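Local atomic coordinates of Alpha/beta hydrolase fold-3 domain protein (Sulfolobus islandicus, PDB entry 5LK6), a protein that probably hydrolyses carboxylic ester bonds, as a thermostable lipase or carboxylesterase of the alpha/beta hydrolase fold. Residues A[69-79]-A[139-150]. Residues are numbered along the deposited sequence; the frame is centred on the assembly and turned at random.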
ATOM      1  N   GLY A  69      25.748   4.996   6.914  1.00 44.07           N
ATOM      2  CA  GLY A  69      25.750   3.563   6.680  1.00 43.81           C
ATOM      3  C   GLY A  69      25.904   2.829   7.995  1.00 41.39           C
ATOM      4  O   GLY A  69      25.807   3.462   9.026  1.00 42.30           O
ATOM      5  N   PRO A  70      26.115   1.515   7.981  1.00 36.22           N
ATOM      6  CA  PRO A  70      26.029   0.689   6.776  1.00 38.15           C
ATOM      7  C   PRO A  70      24.586   0.580   6.128  1.00 39.20           C
ATOM      8  O   PRO A  70      23.576   0.689   6.806  1.00 42.81           O
ATOM      9  CB  PRO A  70      26.535  -0.688   7.269  1.00 35.96           C
ATOM     10  CG  PRO A  70      26.324  -0.691   8.744  1.00 35.78           C
ATOM     11  CD  PRO A  70      25.961   0.710   9.194  1.00 34.29           C
ATOM     12  N   TYR A  71      24.548   0.303   4.824  1.00 37.92           N
ATOM     13  CA  TYR A  71      23.356   0.387   3.994  1.00 32.97           C
ATOM     14  C   TYR A  71      22.928  -0.959   3.387  1.00 33.74           C
ATOM     15  O   TYR A  71      23.700  -1.948   3.325  1.00 35.47           O
ATOM     16  CB  TYR A  71      23.648   1.313   2.864  1.00 29.88           C
ATOM     17  CG  TYR A  71      24.113   2.696   3.235  1.00 29.81           C
ATOM     18  CD1 TYR A  71      23.279   3.590   3.924  1.00 30.69           C
ATOM     19  CD2 TYR A  71      25.375   3.151   2.826  1.00 31.45           C
ATOM     20  CE1 TYR A  71      23.679   4.909   4.199  1.00 30.43           C
ATOM     21  CE2 TYR A  71      25.809   4.471   3.067  1.00 32.29           C
ATOM     22  CZ  TYR A  71      24.972   5.363   3.754  1.00 35.11           C
ATOM     23  OH  TYR A  71      25.447   6.675   3.978  1.00 34.52           O
ATOM     24  N   GLY A  72      21.652  -1.023   3.002  1.00 33.82           N
ATOM     25  CA  GLY A  72      21.191  -2.031   2.037  1.00 29.45           C
ATOM     26  C   GLY A  72      21.307  -1.340   0.695  1.00 26.93           C
ATOM     27  O   GLY A  72      21.317  -0.080   0.613  1.00 25.92           O
ATOM     28  N   VAL A  73      21.419  -2.148  -0.358  1.00 27.38           N
ATOM     29  CA  VAL A  73      21.537  -1.612  -1.747  1.00 28.49           C
ATOM     30  C   VAL A  73      20.384  -2.095  -2.616  1.00 25.63           C
ATOM     31  O   VAL A  73      20.127  -3.300  -2.723  1.00 23.62           O
ATOM     32  CB  VAL A  73      22.857  -2.002  -2.434  1.00 29.57           C
ATOM     33  CG1 VAL A  73      22.970  -1.318  -3.800  1.00 32.51           C
ATOM     34  CG2 VAL A  73      24.025  -1.618  -1.573  1.00 29.85           C
ATOM     35  N   LEU A  74      19.694  -1.145  -3.238  1.00 26.14           N
ATOM     36  CA  LEU A  74      18.582  -1.462  -4.157  1.00 25.33           C
ATOM     37  C   LEU A  74      19.038  -1.253  -5.605  1.00 23.87           C
ATOM     38  O   LEU A  74      19.403  -0.136  -5.984  1.00 23.29           O
ATOM     39  CB  LEU A  74      17.387  -0.568  -3.862  1.00 24.36           C
ATOM     40  CG  LEU A  74      16.144  -0.787  -4.753  1.00 23.91           C
ATOM     41  CD1 LEU A  74      15.517  -2.123  -4.417  1.00 24.19           C
ATOM     42  CD2 LEU A  74      15.155   0.361  -4.586  1.00 23.54           C
ATOM     43  N   ILE A  75      19.016  -2.317  -6.396  1.00 23.13           N
ATOM     44  CA  ILE A  75      19.183  -2.174  -7.837  1.00 25.70           C
ATOM     45  C   ILE A  75      17.837  -1.706  -8.415  1.00 26.03           C
ATOM     46  O   ILE A  75      16.798  -2.358  -8.204  1.00 23.13           O
ATOM     47  CB  ILE A  75      19.511  -3.501  -8.521  1.00 26.92           C
ATOM     48  CG1 ILE A  75      20.748  -4.161  -7.885  1.00 28.42           C
ATOM     49  CG2 ILE A  75      19.663  -3.255 -10.033  1.00 26.91           C
ATOM     50  CD1 ILE A  75      22.030  -3.352  -8.028  1.00 28.50           C
ATOM     51  N   TYR A  76      17.860  -0.578  -9.118  1.00 25.70           N
ATOM     52  CA  TYR A  76      16.651  -0.035  -9.704  1.00 24.81           C
ATOM     53  C   TYR A  76      16.773  -0.065 -11.215  1.00 23.63           C
ATOM     54  O   TYR A  76      17.669   0.560 -11.735  1.00 23.59           O
ATOM     55  CB  TYR A  76      16.302   1.372  -9.209  1.00 23.45           C
ATOM     56  CG  TYR A  76      14.862   1.684  -9.562  1.00 25.16           C
ATOM     57  CD1 TYR A  76      13.819   1.255  -8.760  1.00 24.51           C
ATOM     58  CD2 TYR A  76      14.540   2.276 -10.781  1.00 27.24           C
ATOM     59  CE1 TYR A  76      12.503   1.494  -9.111  1.00 26.76           C
ATOM     60  CE2 TYR A  76      13.222   2.501 -11.139  1.00 27.89           C
ATOM     61  CZ  TYR A  76      12.203   2.113 -10.307  1.00 27.67           C
ATOM     62  OH  TYR A  76      10.888   2.339 -10.691  1.00 28.50           O
ATOM     63  N   LEU A  77      15.854  -0.787 -11.867  1.00 22.17           N
ATOM     64  CA  LEU A  77      15.757  -0.897 -13.328  1.00 23.50           C
ATOM     65  C   LEU A  77      14.555  -0.116 -13.860  1.00 24.25           C
ATOM     66  O   LEU A  77      13.408  -0.464 -13.522  1.00 24.46           O
ATOM     67  CB  LEU A  77      15.596  -2.366 -13.691  1.00 24.18           C
ATOM     68  CG  LEU A  77      16.620  -3.275 -12.992  1.00 25.45           C
ATOM     69  CD1 LEU A  77      16.284  -4.755 -13.207  1.00 26.81           C
ATOM     70  CD2 LEU A  77      18.050  -2.950 -13.436  1.00 24.28           C
ATOM     71  N   HIS A  78      14.788   0.954 -14.645  1.00 22.94           N
ATOM     72  CA  HIS A  78      13.690   1.836 -15.040  1.00 22.40           C
ATOM     73  C   HIS A  78      12.712   1.189 -16.032  1.00 22.50           C
ATOM     74  O   HIS A  78      13.056   0.285 -16.763  1.00 21.34           O
ATOM     75  CB  HIS A  78      14.244   3.137 -15.643  1.00 24.65           C
ATOM     76  CG  HIS A  78      14.925   2.968 -16.974  1.00 24.56           C
ATOM     77  ND1 HIS A  78      14.233   2.964 -18.167  1.00 24.68           N
ATOM     78  CD2 HIS A  78      16.228   2.791 -17.295  1.00 23.69           C
ATOM     79  CE1 HIS A  78      15.081   2.773 -19.163  1.00 24.76           C
ATOM     80  NE2 HIS A  78      16.294   2.649 -18.658  1.00 24.47           N
ATOM     81  N   GLY A  79      11.484   1.676 -16.075  1.00 24.06           N
ATOM     82  CA  GLY A  79      10.534   1.323 -17.162  1.00 23.17           C
ATOM     83  C   GLY A  79      10.674   2.137 -18.437  1.00 23.59           C
ATOM     84  O   GLY A  79      11.631   2.885 -18.592  1.00 27.27           O
ATOM     85  N   PHE A 139      30.046   0.298  -1.664  1.00 44.27           N
ATOM     86  CA  PHE A 139      28.791   1.014  -1.375  1.00 44.77           C
ATOM     87  C   PHE A 139      28.438   1.023   0.085  1.00 46.82           C
ATOM     88  O   PHE A 139      27.429   1.653   0.466  1.00 42.66           O
ATOM     89  CB  PHE A 139      27.622   0.309  -2.104  1.00 42.96           C
ATOM     90  CG  PHE A 139      27.766   0.286  -3.588  1.00 39.02           C
ATOM     91  CD1 PHE A 139      27.558   1.430  -4.325  1.00 38.91           C
ATOM     92  CD2 PHE A 139      28.154  -0.860  -4.239  1.00 37.92           C
ATOM     93  CE1 PHE A 139      27.704   1.421  -5.698  1.00 41.89           C
ATOM     94  CE2 PHE A 139      28.323  -0.869  -5.609  1.00 40.34           C
ATOM     95  CZ  PHE A 139      28.088   0.269  -6.348  1.00 40.91           C
ATOM     96  N   ASP A 140      29.245   0.295   0.870  1.00 44.92           N
ATOM     97  CA  ASP A 140      29.054   0.084   2.319  1.00 43.72           C
ATOM     98  C   ASP A 140      27.747  -0.674   2.469  1.00 41.14           C
ATOM     99  O   ASP A 140      26.890  -0.257   3.199  1.00 48.63           O
ATOM    100  CB  ASP A 140      29.132   1.449   3.105  1.00 41.51           C
ATOM    101  CG  ASP A 140      29.246   1.288   4.661  1.00 41.67           C
ATOM    102  OD1 ASP A 140      29.402   0.124   5.186  1.00 35.24           O
ATOM    103  OD2 ASP A 140      29.139   2.371   5.338  1.00 38.57           O
ATOM    104  N   GLY A 141      27.609  -1.793   1.764  1.00 40.66           N
ATOM    105  CA  GLY A 141      26.351  -2.510   1.659  1.00 38.10           C
ATOM    106  C   GLY A 141      26.286  -3.765   2.467  1.00 39.14           C
ATOM    107  O   GLY A 141      25.853  -4.804   1.966  1.00 47.74           O
ATOM    108  N   LYS A 142      26.671  -3.708   3.730  1.00 41.90           N
ATOM    109  CA  LYS A 142      26.627  -4.933   4.575  1.00 45.19           C
ATOM    110  C   LYS A 142      25.242  -5.518   4.603  1.00 38.76           C
ATOM    111  O   LYS A 142      25.125  -6.698   4.758  1.00 37.70           O
ATOM    112  CB  LYS A 142      27.093  -4.732   6.067  1.00 53.93           C
ATOM    113  CG  LYS A 142      28.609  -4.693   6.361  1.00 64.74           C
ATOM    114  CD  LYS A 142      29.247  -3.301   6.114  1.00 77.83           C
ATOM    115  CE  LYS A 142      29.838  -3.079   4.702  1.00 84.20           C
ATOM    116  NZ  LYS A 142      31.318  -2.835   4.731  1.00 86.90           N
ATOM    117  N   MET A 143      24.175  -4.717   4.504  1.00 41.17           N
ATOM    118  CA  MET A 143      22.810  -5.278   4.747  1.00 40.76           C
ATOM    119  C   MET A 143      22.225  -5.993   3.518  1.00 37.67           C
ATOM    120  O   MET A 143      21.147  -6.563   3.602  1.00 40.31           O
ATOM    121  CB  MET A 143      21.805  -4.231   5.253  1.00 42.20           C
ATOM    122  CG  MET A 143      22.329  -3.140   6.190  1.00 44.09           C
ATOM    123  SD  MET A 143      23.076  -3.624   7.750  1.00 49.86           S
ATOM    124  CE  MET A 143      22.156  -5.099   8.274  1.00 44.30           C
ATOM    125  N   GLY A 144      22.911  -5.927   2.380  1.00 36.33           N
ATOM    126  CA  GLY A 144      22.606  -6.786   1.245  1.00 37.43           C
ATOM    127  C   GLY A 144      21.935  -6.063   0.095  1.00 34.93           C
ATOM    128  O   GLY A 144      21.875  -4.830   0.046  1.00 36.48           O
ATOM    129  N   VAL A 145      21.438  -6.830  -0.855  1.00 32.13           N
ATOM    130  CA  VAL A 145      20.927  -6.220  -2.064  1.00 31.07           C
ATOM    131  C   VAL A 145      19.533  -6.715  -2.403  1.00 27.87           C
ATOM    132  O   VAL A 145      19.228  -7.925  -2.269  1.00 28.68           O
ATOM    133  CB  VAL A 145      21.992  -6.176  -3.227  1.00 34.38           C
ATOM    134  CG1 VAL A 145      23.077  -7.196  -3.053  1.00 35.57           C
ATOM    135  CG2 VAL A 145      21.407  -6.212  -4.634  1.00 35.86           C
ATOM    136  N   ALA A 146      18.671  -5.747  -2.729  1.00 23.06           N
ATOM    137  CA  ALA A 146      17.350  -6.003  -3.250  1.00 23.66           C
ATOM    138  C   ALA A 146      17.326  -5.446  -4.670  1.00 23.13           C
ATOM    139  O   ALA A 146      18.223  -4.677  -5.056  1.00 23.55           O
ATOM    140  CB  ALA A 146      16.302  -5.298  -2.385  1.00 23.43           C
ATOM    141  N   ILE A 147      16.268  -5.783  -5.404  1.00 22.21           N
ATOM    142  CA  ILE A 147      16.082  -5.364  -6.789  1.00 23.12           C
ATOM    143  C   ILE A 147      14.665  -4.776  -7.014  1.00 23.54           C
ATOM    144  O   ILE A 147      13.737  -5.246  -6.435  1.00 24.79           O
ATOM    145  CB  ILE A 147      16.396  -6.555  -7.738  1.00 23.47           C
ATOM    146  CG1 ILE A 147      16.494  -6.071  -9.188  1.00 25.68           C
ATOM    147  CG2 ILE A 147      15.409  -7.687  -7.574  1.00 22.72           C
ATOM    148  CD1 ILE A 147      17.101  -7.086 -10.145  1.00 25.75           C
ATOM    149  N   ALA A 148      14.519  -3.755  -7.858  1.00 22.46           N
ATOM    150  CA  ALA A 148      13.240  -3.124  -8.135  1.00 21.01           C
ATOM    151  C   ALA A 148      13.118  -2.603  -9.559  1.00 21.64           C
ATOM    152  O   ALA A 148      14.098  -2.153 -10.165  1.00 21.65           O
ATOM    153  CB  ALA A 148      13.014  -1.958  -7.202  1.00 20.10           C
ATOM    154  N   GLY A 149      11.892  -2.612 -10.075  1.00 21.67           N
ATOM    155  CA  GLY A 149      11.590  -1.853 -11.287  1.00 21.74           C
ATOM    156  C   GLY A 149      10.111  -1.690 -11.597  1.00 20.64           C
ATOM    157  O   GLY A 149       9.293  -2.424 -11.017  1.00 18.41           O
ATOM    158  N   ASP A 150       9.813  -0.755 -12.522  1.00 19.22           N
ATOM    159  CA  ASP A 150       8.456  -0.478 -13.030  1.00 19.85           C
ATOM    160  C   ASP A 150       8.228  -0.793 -14.539  1.00 19.51           C
ATOM    161  O   ASP A 150       9.162  -0.577 -15.243  1.00 20.90           O
ATOM    162  CB  ASP A 150       8.161   1.001 -12.747  1.00 19.10           C
ATOM    163  CG  ASP A 150       9.110   1.953 -13.497  1.00 20.58           C
ATOM    164  OD1 ASP A 150      10.362   1.881 -13.231  1.00 20.23           O
ATOM    165  OD2 ASP A 150       8.606   2.743 -14.364  1.00 18.71           O
TER
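Tyr-76 and Asp-150 meet near the C-terminal ends of two neighbouring parallel strands. Following Tyr-76 outward, CB leaves on the sheet face shared with Leu-74, Ala-146 and Ala-148; a first torsion of -164° sets CG opposite the backbone N and turns the ring toward strand 144-150. CD1 packs on Ala-148 CB at 3.7 Å, while Ala-148 O lies over one face of the ring, offset toward the rim. CE1 and CZ then pass Gly-149 CA, both at 4.1 Å. At the tip, OH donates to Asp-150 OD1 over 2.6 Å, approaching from above the carboxylate plane, 51° out of it. Gly-79 N adds a weak bond to the same oxygen, and Tyr-90 OH binds OD2, so three contacts restrain this buried carboxylate. Helix 91-101 covers the Tyr-76 side through Leu-93, Cys-94 and Ile-97.

Strands 72-77 and 144-150 are joined by an alternating parallel ladder: Val-73 N to Gly-144 O, Ala-146 N to Val-73 O, Ile-75 N to Ala-146 O, Ala-148 N to Ile-75 O, and Leu-77 N to Ala-148 O, the last nearly straight at 173°. Leu-74 CD1 reaches Ala-148 CB at 3.7 Å. On the other face, Ile-75 CG1 meets Val-145 CG2 at 3.9 Å and Leu-77 CD1 meets Ile-147 CD1, beneath helix 120-133. Before the strands, Tyr-71 N bonds Asp-140 O, and Met-143 N, in the type I turn 141-144, bonds Tyr-71 O.

With strand 104-108 on the far side of 72-77, this pairing forms part of the central sheet of an alpha/beta hydrolase; strand 144-150 leads into a probable GxSxG nucleophile elbow containing Gly-149 and Ser-151.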